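Local coordinates for beta-L-arabinobiosidase (Bacteroides thetaiotaomicron, PDB 5MQR), which is a multidomain glycosidase that probably takes part in breaking down plant pectin, with exo-alpha-sialidase activity also suggested, at residues P47-A59 and E396-N410. Sequence-based numbering, arbitrary orientation.
Sequences PVVGVHNIQLVRA and EDMWISRIPVPVQIN
Gln55 lays its aliphatic stem across the indole of Trp399, CB lying 3.6 Å from the centroid of the six-membered ring and almost on its normal, a CH-pi contact. With CG anti to the backbone N (chi1 -164°) and the chain extended beyond it, the amide, tilted 54° to the indole, turns its NE2 end toward Asp397. There a water accepts from Trp399 NE1, donates to Asp397 OD2 and receives a weak bond from Gln55 NE2, while Gln55 OE1 binds the backbone of Val437. Replacing Trp399 by alanine is likely to leave this water without its indole donor and open a gap beside the Gln55 stem.

Backbone bonds join strands 52-57 and 397-403 as antiparallel neighbours, with two-way pairs at His52-Arg402 and Ile54-Ile400. A classic beta bulge follows: Met398 O accepts Leu56 N at 2.8 Å and Val57 N at 3.1 Å, both from one face of its carbonyl plane. Joining an early strand to one more than 300 residues later is consistent with velcro closure of a beta-propeller blade.

Among polar side chains, Asn53 ND2 donates to Ser401 OG at 2.7 Å, in the amide plane; the small hydroxyl suits this close non-hydrogen-bonded pair and also bonds Tyr391. Asp397 OD1 accepts Ala59 N at 3.0 Å, while OD2 forms a salt bridge with Arg359.

Branched apolar side chains make much of the remaining contact. Leu56 CD1 meets Ile400 CG2 at 3.6 Å, and Val48 CG1 touches both Val407 CG1 and Ile409 CD1. In the type II turn from Val48 to Val51, Gly50 sits at the third position, where the positive phi (80°) favours glycine and a CB would also crowd Pro404 CG.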
loop_
_atom_site.group_PDB
_atom_site.type_symbol
_atom_site.label_atom_id
_atom_site.label_comp_id
_atom_site.label_asym_id
_atom_site.label_seq_id
_atom_site.Cartn_x
_atom_site.Cartn_y
_atom_site.Cartn_z
ATOM N N PRO A 47 -6.686 10.621 8.664
ATOM C CA PRO A 47 -7.604 9.500 8.521
ATOM C C PRO A 47 -7.093 8.468 7.565
ATOM O O PRO A 47 -6.290 8.792 6.712
ATOM C CB PRO A 47 -8.867 10.148 7.949
ATOM C CG PRO A 47 -8.341 11.295 7.142
ATOM C CD PRO A 47 -7.151 11.808 7.926
ATOM N N VAL A 48 -7.590 7.240 7.708
ATOM C CA VAL A 48 -7.425 6.233 6.675
ATOM C C VAL A 48 -8.250 6.630 5.441
ATOM O O VAL A 48 -9.159 7.458 5.531
ATOM C CB VAL A 48 -7.709 4.806 7.180
ATOM C CG1 VAL A 48 -6.764 4.469 8.339
ATOM C CG2 VAL A 48 -9.154 4.611 7.598
ATOM N N VAL A 49 -7.893 6.085 4.276
ATOM C CA VAL A 49 -8.564 6.426 3.005
ATOM C C VAL A 49 -10.017 5.942 3.025
ATOM O O VAL A 49 -10.313 4.794 3.394
ATOM C CB VAL A 49 -7.863 5.785 1.777
ATOM C CG1 VAL A 49 -8.677 5.974 0.498
ATOM C CG2 VAL A 49 -6.454 6.347 1.589
ATOM N N GLY A 50 -10.915 6.830 2.613
ATOM C CA GLY A 50 -12.260 6.431 2.245
ATOM C C GLY A 50 -13.247 6.209 3.362
ATOM O O GLY A 50 -14.243 5.555 3.137
ATOM N N VAL A 51 -12.996 6.757 4.552
ATOM C CA VAL A 51 -13.895 6.581 5.681
ATOM C C VAL A 51 -15.136 7.428 5.438
ATOM O O VAL A 51 -15.032 8.632 5.178
ATOM C CB VAL A 51 -13.284 6.985 7.033
ATOM C CG1 VAL A 51 -14.259 6.685 8.171
ATOM C CG2 VAL A 51 -12.008 6.222 7.295
ATOM N N HIS A 52 -16.300 6.800 5.521
ATOM C CA HIS A 52 -17.569 7.544 5.473
ATOM C C HIS A 52 -18.224 7.549 6.855
ATOM O O HIS A 52 -18.567 6.487 7.396
ATOM C CB HIS A 52 -18.517 6.951 4.440
ATOM C CG HIS A 52 -17.976 6.973 3.055
ATOM N ND1 HIS A 52 -18.561 6.277 2.031
ATOM C CD2 HIS A 52 -16.889 7.577 2.528
ATOM C CE1 HIS A 52 -17.875 6.473 0.919
ATOM N NE2 HIS A 52 -16.859 7.269 1.194
ATOM N N ASN A 53 -18.372 8.741 7.416
ATOM C CA ASN A 53 -19.083 8.920 8.671
ATOM C C ASN A 53 -20.506 9.291 8.280
ATOM O O ASN A 53 -20.709 10.331 7.643
ATOM C CB ASN A 53 -18.488 10.060 9.511
ATOM C CG ASN A 53 -16.986 10.012 9.605
ATOM O OD1 ASN A 53 -16.315 11.018 9.355
ATOM N ND2 ASN A 53 -16.446 8.872 10.014
ATOM N N ILE A 54 -21.472 8.459 8.686
ATOM C CA ILE A 54 -22.876 8.605 8.334
ATOM C C ILE A 54 -23.727 8.729 9.602
ATOM O O ILE A 54 -23.761 7.804 10.421
ATOM C CB ILE A 54 -23.390 7.397 7.527
ATOM C CG1 ILE A 54 -22.517 7.154 6.291
ATOM C CG2 ILE A 54 -24.843 7.607 7.097
ATOM C CD1 ILE A 54 -22.454 8.312 5.294
ATOM N N GLN A 55 -24.421 9.859 9.751
ATOM C CA GLN A 55 -25.332 10.032 10.867
ATOM C C GLN A 55 -26.661 9.323 10.573
ATOM O O GLN A 55 -27.270 9.502 9.525
ATOM C CB GLN A 55 -25.562 11.509 11.155
ATOM C CG GLN A 55 -26.168 11.831 12.504
ATOM C CD GLN A 55 -26.357 13.325 12.691
ATOM O OE1 GLN A 55 -26.978 13.989 11.859
ATOM N NE2 GLN A 55 -25.790 13.870 13.752
ATOM N N LEU A 56 -27.093 8.531 11.540
ATOM C CA LEU A 56 -28.296 7.750 11.445
ATOM C C LEU A 56 -29.464 8.435 12.152
ATOM O O LEU A 56 -30.557 8.443 11.616
ATOM C CB LEU A 56 -28.063 6.369 12.065
ATOM C CG LEU A 56 -27.589 5.290 11.117
ATOM C CD1 LEU A 56 -26.309 5.709 10.429
ATOM C CD2 LEU A 56 -27.401 3.976 11.854
ATOM N N VAL A 57 -29.228 8.946 13.367
ATOM C CA VAL A 57 -30.268 9.594 14.177
ATOM C C VAL A 57 -29.788 10.953 14.696
ATOM O O VAL A 57 -28.737 11.043 15.329
ATOM C CB VAL A 57 -30.686 8.719 15.385
ATOM C CG1 VAL A 57 -31.824 9.389 16.128
ATOM C CG2 VAL A 57 -31.076 7.304 14.941
ATOM N N ARG A 58 -30.558 12.001 14.400
ATOM C CA ARG A 58 -30.276 13.357 14.849
ATOM C C ARG A 58 -31.347 13.752 15.833
ATOM O O ARG A 58 -32.486 14.010 15.442
ATOM C CB ARG A 58 -30.258 14.349 13.670
ATOM C CG ARG A 58 -29.857 15.776 14.031
ATOM C CD ARG A 58 -30.064 16.746 12.880
ATOM N NE ARG A 58 -29.494 18.053 13.264
ATOM C CZ ARG A 58 -30.063 18.917 14.103
ATOM N NH1 ARG A 58 -31.263 18.659 14.622
ATOM N NH2 ARG A 58 -29.435 20.056 14.422
ATOM N N ALA A 59 -30.983 13.802 17.108
ATOM C CA ALA A 59 -31.947 14.108 18.186
ATOM C C ALA A 59 -32.614 15.458 17.972
ATOM O O ALA A 59 -31.946 16.423 17.595
ATOM C CB ALA A 59 -31.264 14.086 19.546
ATOM N N GLU A 396 -26.068 11.514 22.134
ATOM C CA GLU A 396 -27.176 12.334 21.608
ATOM C C GLU A 396 -27.588 11.924 20.201
ATOM O O GLU A 396 -28.771 11.725 19.919
ATOM C CB GLU A 396 -26.764 13.805 21.626
ATOM C CG GLU A 396 -27.850 14.777 21.179
ATOM C CD GLU A 396 -27.536 16.225 21.540
ATOM O OE1 GLU A 396 -27.683 16.574 22.729
ATOM O OE2 GLU A 396 -27.148 17.011 20.641
ATOM N N ASP A 397 -26.605 11.864 19.309
ATOM C CA ASP A 397 -26.828 11.501 17.917
ATOM C C ASP A 397 -26.204 10.118 17.655
ATOM O O ASP A 397 -25.129 9.832 18.158
ATOM C CB ASP A 397 -26.190 12.553 16.998
ATOM C CG ASP A 397 -26.789 13.928 17.181
ATOM O OD1 ASP A 397 -28.008 13.982 17.419
ATOM O OD2 ASP A 397 -26.060 14.960 17.077
HETATM N N MSE A 398 -26.883 9.289 16.855
HETATM C CA MSE A 398 -26.404 7.943 16.511
HETATM C C MSE A 398 -25.755 7.995 15.150
HETATM O O MSE A 398 -26.288 8.605 14.196
HETATM C CB MSE A 398 -27.513 6.894 16.569
HETATM C CG MSE A 398 -28.320 6.868 17.860
HETATM SE SE MSE A 398 -27.162 6.841 19.429
HETATM C CE MSE A 398 -26.311 5.105 19.093
ATOM N N TRP A 399 -24.576 7.381 15.068
ATOM C CA TRP A 399 -23.754 7.371 13.864
ATOM C C TRP A 399 -23.290 5.948 13.505
ATOM O O TRP A 399 -23.290 5.028 14.348
ATOM C CB TRP A 399 -22.494 8.216 14.084
ATOM C CG TRP A 399 -22.696 9.661 14.106
ATOM C CD1 TRP A 399 -23.194 10.403 15.130
ATOM C CD2 TRP A 399 -22.349 10.580 13.076
ATOM N NE1 TRP A 399 -23.175 11.732 14.804
ATOM C CE2 TRP A 399 -22.681 11.873 13.540
ATOM C CE3 TRP A 399 -21.791 10.439 11.802
ATOM C CZ2 TRP A 399 -22.497 13.011 12.778
ATOM C CZ3 TRP A 399 -21.611 11.584 11.026
ATOM C CH2 TRP A 399 -21.962 12.858 11.521
ATOM N N ILE A 400 -22.868 5.801 12.256
ATOM C CA ILE A 400 -22.104 4.633 11.814
ATOM C C ILE A 400 -20.916 5.119 10.952
ATOM O O ILE A 400 -20.985 6.170 10.350
ATOM C CB ILE A 400 -23.016 3.596 11.086
ATOM C CG1 ILE A 400 -22.446 2.173 11.197
ATOM C CG2 ILE A 400 -23.271 3.971 9.609
ATOM C CD1 ILE A 400 -23.415 1.063 10.772
ATOM N N SER A 401 -19.823 4.371 10.939
ATOM C CA SER A 401 -18.722 4.657 10.028
ATOM C C SER A 401 -18.385 3.415 9.249
ATOM O O SER A 401 -18.328 2.319 9.794
ATOM C CB SER A 401 -17.478 5.183 10.751
ATOM O OG SER A 401 -17.563 6.591 10.970
ATOM N N ARG A 402 -18.188 3.606 7.955
ATOM C CA ARG A 402 -17.677 2.572 7.078
ATOM C C ARG A 402 -16.192 2.852 6.836
ATOM O O ARG A 402 -15.831 3.939 6.417
ATOM C CB ARG A 402 -18.422 2.608 5.765
ATOM C CG ARG A 402 -17.927 1.603 4.749
ATOM C CD ARG A 402 -18.293 2.120 3.383
ATOM N NE ARG A 402 -18.113 1.128 2.352
ATOM C CZ ARG A 402 -18.205 1.363 1.044
ATOM N NH1 ARG A 402 -18.438 2.583 0.573
ATOM N NH2 ARG A 402 -18.026 0.347 0.198
ATOM N N ILE A 403 -15.364 1.849 7.069
ATOM C CA ILE A 403 -13.920 1.939 6.859
ATOM C C ILE A 403 -13.526 0.894 5.802
ATOM O O ILE A 403 -13.702 -0.304 6.037
ATOM C CB ILE A 403 -13.170 1.711 8.173
ATOM C CG1 ILE A 403 -13.592 2.795 9.179
ATOM C CG2 ILE A 403 -11.668 1.706 7.944
ATOM C CD1 ILE A 403 -13.608 2.327 10.611
ATOM N N PRO A 404 -13.036 1.347 4.624
ATOM C CA PRO A 404 -12.673 0.369 3.578
ATOM C C PRO A 404 -11.550 -0.579 3.986
ATOM O O PRO A 404 -10.638 -0.169 4.684
ATOM C CB PRO A 404 -12.254 1.240 2.386
ATOM C CG PRO A 404 -13.041 2.502 2.596
ATOM C CD PRO A 404 -13.024 2.720 4.091
ATOM N N VAL A 405 -11.695 -1.836 3.579
ATOM C CA VAL A 405 -10.767 -2.922 3.862
ATOM C C VAL A 405 -10.362 -3.518 2.506
ATOM O O VAL A 405 -11.217 -3.688 1.619
ATOM C CB VAL A 405 -11.433 -3.976 4.757
ATOM C CG1 VAL A 405 -10.543 -5.187 4.988
ATOM C CG2 VAL A 405 -11.811 -3.337 6.089
ATOM N N PRO A 406 -9.067 -3.788 2.297
ATOM C CA PRO A 406 -7.973 -3.520 3.259
ATOM C C PRO A 406 -7.805 -2.048 3.620
ATOM O O PRO A 406 -8.008 -1.177 2.780
ATOM C CB PRO A 406 -6.704 -4.047 2.534
ATOM C CG PRO A 406 -7.122 -4.481 1.164
ATOM C CD PRO A 406 -8.612 -4.401 1.025
ATOM N N VAL A 407 -7.435 -1.787 4.873
ATOM C CA VAL A 407 -7.373 -0.415 5.374
ATOM C C VAL A 407 -6.123 0.265 4.825
ATOM O O VAL A 407 -5.049 -0.192 5.077
ATOM C CB VAL A 407 -7.385 -0.382 6.909
ATOM C CG1 VAL A 407 -7.401 1.076 7.413
ATOM C CG2 VAL A 407 -8.586 -1.177 7.461
ATOM N N GLN A 408 -6.285 1.325 4.052
ATOM C CA GLN A 408 -5.177 2.053 3.423
ATOM C C GLN A 408 -4.927 3.332 4.220
ATOM O O GLN A 408 -5.861 4.052 4.478
ATOM C CB GLN A 408 -5.551 2.480 1.996
ATOM C CG GLN A 408 -5.037 1.679 0.823
ATOM C CD GLN A 408 -5.518 2.295 -0.487
ATOM O OE1 GLN A 408 -6.697 2.161 -0.853
ATOM N NE2 GLN A 408 -4.637 3.037 -1.162
ATOM N N ILE A 409 -3.676 3.619 4.565
ATOM C CA ILE A 409 -3.304 4.858 5.234
ATOM C C ILE A 409 -3.111 6.000 4.219
ATOM O O ILE A 409 -3.659 7.089 4.397
ATOM C CB ILE A 409 -1.995 4.742 6.054
ATOM C CG1 ILE A 409 -1.984 3.518 6.976
ATOM C CG2 ILE A 409 -1.751 6.021 6.844
ATOM C CD1 ILE A 409 -3.242 3.337 7.776
ATOM N N ASN A 410 -2.306 5.772 3.189
ATOM C CA ASN A 410 -1.976 6.826 2.231
ATOM C C ASN A 410 -2.592 6.556 0.899
ATOM O O ASN A 410 -2.872 5.424 0.562
ATOM C CB ASN A 410 -0.473 6.931 2.048
ATOM C CG ASN A 410 0.243 7.185 3.345
ATOM O OD1 ASN A 410 -0.171 7.994 4.177
ATOM N ND2 ASN A 410 1.324 6.475 3.533
HETATM O O HOH W 1 -9.072 2.213 3.793
HETATM O O HOH W 2 -23.619 14.282 15.893
#